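Local coordinates for putative metallopeptidase (Corynebacterium diphtheriae, PDB 3QOC), which is probably a metal-dependent aminopeptidase of the creatinase/prolidase type, represented here by its N-terminal domain alone, at residues T44-A49 / D63-T68. Numbering follows the deposited sequence.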
ATOM      1  N   THR A  44      -9.019   2.289  10.199  1.00 22.11           N
ATOM      2  CA  THR A  44     -10.118   3.237   9.975  1.00 23.63           C
ATOM      3  C   THR A  44      -9.721   4.739  10.057  1.00 24.51           C
ATOM      4  O   THR A  44     -10.566   5.575  10.028  1.00 25.63           O
ATOM      5  CB  THR A  44     -11.245   3.024  10.992  1.00 23.63           C
ATOM      6  OG1 THR A  44     -10.752   3.254  12.316  1.00 25.17           O
ATOM      7  CG2 THR A  44     -11.786   1.578  10.936  1.00 26.79           C
ATOM      8  N   GLY A  45      -8.457   5.080  10.193  1.00 25.19           N
ATOM      9  CA  GLY A  45      -8.104   6.502  10.292  1.00 25.12           C
ATOM     10  C   GLY A  45      -8.160   7.213   8.946  1.00 25.59           C
ATOM     11  O   GLY A  45      -8.535   6.626   7.931  1.00 25.87           O
ATOM     12  N   SER A  46      -7.754   8.476   8.925  1.00 23.84           N
ATOM     13  CA  SER A  46      -8.020   9.363   7.817  1.00 23.51           C
ATOM     14  C   SER A  46      -6.752   9.682   7.033  1.00 22.46           C
ATOM     15  O   SER A  46      -6.801  10.469   6.088  1.00 24.41           O
ATOM     16  CB  SER A  46      -8.605  10.666   8.369  1.00 25.62           C
ATOM     17  OG  SER A  46      -7.696  11.227   9.334  1.00 24.90           O
ATOM     18  N   ASN A  47      -5.622   9.087   7.391  1.00 19.92           N
ATOM     19  CA  ASN A  47      -4.394   9.294   6.611  1.00 19.87           C
ATOM     20  C   ASN A  47      -3.557   8.018   6.711  1.00 18.82           C
ATOM     21  O   ASN A  47      -3.286   7.551   7.814  1.00 16.62           O
ATOM     22  CB  ASN A  47      -3.630  10.516   7.163  1.00 19.78           C
ATOM     23  CG  ASN A  47      -2.270  10.722   6.479  1.00 22.70           C
ATOM     24  OD1 ASN A  47      -2.163  10.671   5.261  1.00 23.12           O
ATOM     25  ND2 ASN A  47      -1.260  10.991   7.263  1.00 20.50           N
ATOM     26  N   ALA A  48      -3.252   7.422   5.555  1.00 18.87           N
ATOM     27  CA  ALA A  48      -2.498   6.181   5.439  1.00 18.09           C
ATOM     28  C   ALA A  48      -2.071   5.982   4.010  1.00 17.88           C
ATOM     29  O   ALA A  48      -2.670   6.564   3.071  1.00 17.30           O
ATOM     30  CB  ALA A  48      -3.325   4.933   5.953  1.00 18.94           C
ATOM     31  N   ALA A  49      -1.093   5.094   3.861  1.00 16.56           N
ATOM     32  CA  ALA A  49      -0.747   4.489   2.534  1.00 16.98           C
ATOM     33  C   ALA A  49      -0.336   3.081   2.814  1.00 14.78           C
ATOM     34  O   ALA A  49       0.048   2.767   3.941  1.00 16.08           O
ATOM     35  CB  ALA A  49       0.370   5.263   1.838  1.00 15.15           C
ATOM     36  N   ASP A  63       0.617   8.739  10.015  1.00 20.36           N
ATOM     37  CA  ASP A  63       1.249   9.791  10.822  1.00 21.24           C
ATOM     38  C   ASP A  63       1.263   9.472  12.312  1.00 21.12           C
ATOM     39  O   ASP A  63       0.709   8.463  12.783  1.00 21.01           O
ATOM     40  CB  ASP A  63       0.570  11.151  10.546  1.00 21.92           C
ATOM     41  CG  ASP A  63      -0.868  11.143  10.910  1.00 22.29           C
ATOM     42  OD1 ASP A  63      -1.134  11.186  12.132  1.00 26.97           O
ATOM     43  OD2 ASP A  63      -1.741  11.036   9.995  1.00 25.91           O
ATOM     44  N   GLY A  64       1.889  10.347  13.089  1.00 22.26           N
ATOM     45  CA  GLY A  64       2.118  10.083  14.513  1.00 21.95           C
ATOM     46  C   GLY A  64       0.857  10.022  15.332  1.00 22.13           C
ATOM     47  O   GLY A  64       0.802   9.348  16.359  1.00 21.55           O
ATOM     48  N   ARG A  65      -0.197  10.680  14.873  1.00 21.83           N
ATOM     49  CA  ARG A  65      -1.476  10.618  15.604  1.00 22.04           C
ATOM     50  C   ARG A  65      -2.056   9.202  15.636  1.00 20.89           C
ATOM     51  O   ARG A  65      -2.775   8.828  16.574  1.00 20.44           O
ATOM     52  CB  ARG A  65      -2.436  11.687  15.056  1.00 22.79           C
ATOM     53  CG  ARG A  65      -3.792  11.289  14.783  1.00 24.25           C
ATOM     54  CD  ARG A  65      -4.417  12.374  13.840  1.00 29.43           C
ATOM     55  NE  ARG A  65      -3.902  12.300  12.462  1.00 27.96           N
ATOM     56  CZ  ARG A  65      -4.624  12.605  11.384  1.00 25.64           C
ATOM     57  NH1 ARG A  65      -5.889  13.069  11.477  1.00 24.40           N
ATOM     58  NH2 ARG A  65      -4.071  12.447  10.184  1.00 24.23           N
ATOM     59  N   TYR A  66      -1.674   8.368  14.670  1.00 20.62           N
ATOM     60  CA  TYR A  66      -2.337   7.087  14.512  1.00 20.09           C
ATOM     61  C   TYR A  66      -1.431   5.865  14.807  1.00 22.14           C
ATOM     62  O   TYR A  66      -1.839   4.740  14.554  1.00 22.62           O
ATOM     63  CB  TYR A  66      -2.899   6.991  13.153  1.00 20.12           C
ATOM     64  CG  TYR A  66      -4.121   7.800  12.787  1.00 18.04           C
ATOM     65  CD1 TYR A  66      -5.261   7.707  13.479  1.00 22.89           C
ATOM     66  CD2 TYR A  66      -4.116   8.599  11.673  1.00 18.13           C
ATOM     67  CE1 TYR A  66      -6.397   8.394  13.080  1.00 24.64           C
ATOM     68  CE2 TYR A  66      -5.227   9.258  11.267  1.00 19.67           C
ATOM     69  CZ  TYR A  66      -6.366   9.172  11.985  1.00 22.77           C
ATOM     70  OH  TYR A  66      -7.545   9.796  11.563  1.00 26.62           O
ATOM     71  N   ILE A  67      -0.225   6.075  15.332  1.00 25.39           N
ATOM     72  CA  ILE A  67       0.701   4.945  15.590  1.00 27.31           C
ATOM     73  C   ILE A  67       0.166   3.930  16.570  1.00 27.49           C
ATOM     74  O   ILE A  67       0.242   2.722  16.328  1.00 26.45           O
ATOM     75  CB  ILE A  67       2.063   5.449  16.057  1.00 29.29           C
ATOM     76  CG1 ILE A  67       2.703   6.248  14.924  1.00 31.99           C
ATOM     77  CG2 ILE A  67       3.109   4.289  16.413  1.00 29.05           C
ATOM     78  CD1 ILE A  67       2.822   5.490  13.671  1.00 31.50           C
ATOM     79  N   THR A  68      -0.392   4.395  17.672  1.00 27.51           N
ATOM     80  CA  THR A  68      -1.025   3.482  18.595  1.00 28.98           C
ATOM     81  C   THR A  68      -2.205   2.834  17.902  1.00 27.67           C
ATOM     82  O   THR A  68      -2.320   1.660  17.933  1.00 28.76           O
ATOM     83  CB  THR A  68      -1.414   4.158  19.924  1.00 31.32           C
ATOM     84  OG1 THR A  68      -0.226   4.567  20.617  1.00 34.53           O
ATOM     85  CG2 THR A  68      -2.212   3.202  20.840  1.00 31.44           C
TER
HETATM   86  O   HOH W   1      -6.132  13.343   8.195  1.00 17.72           O
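Asn47 donates from ND2 to Asp63 OD2 at 2.8 Å, an almost straight bond (176°) that lies in the amide plane and uses the anti lone pair of the carboxylate. Amide and carboxylate are nearly coplanar, 9° apart; with CG anti to the backbone N (chi1 175°), the Asn47 amide extends to the acid. The hydroxyls of Ser46 and Tyr66 hydrogen-bond, OG to OH 2.7 Å, with Ser46 OG in the plane of the ring at its edge. Gly45 CA lies 3.6 Å from Tyr66 OH.

Arg65 fixes the carboxylate from behind, side-on: NE meets OD1, and NH2 forms a salt bridge to Asp63 OD2 at 2.7 Å. It also touches the loop, NH2 lying 3.6 Å from Asn47 CB, and a water links NH2 to Ser46 OG. Asp63 OD1 also accepts the backbone N-H of Arg65, closing an Asx turn just ahead of helix 67-73. Tyr66 CE2 lies 3.4 Å above the plane of the Arg65 guanidinium, over its centre, while Arg65 CG covers one face of the tyrosine ring. Phe43 packs edge-to-face with Tyr66, and Thr62 OG1 hydrogen-bonds to Asn47 O.

Four N-H groups probably favour an ionised Asp63; the Asn47-Asp63 bond, hydroxyl pair and water tie loop to turn at the domain surface.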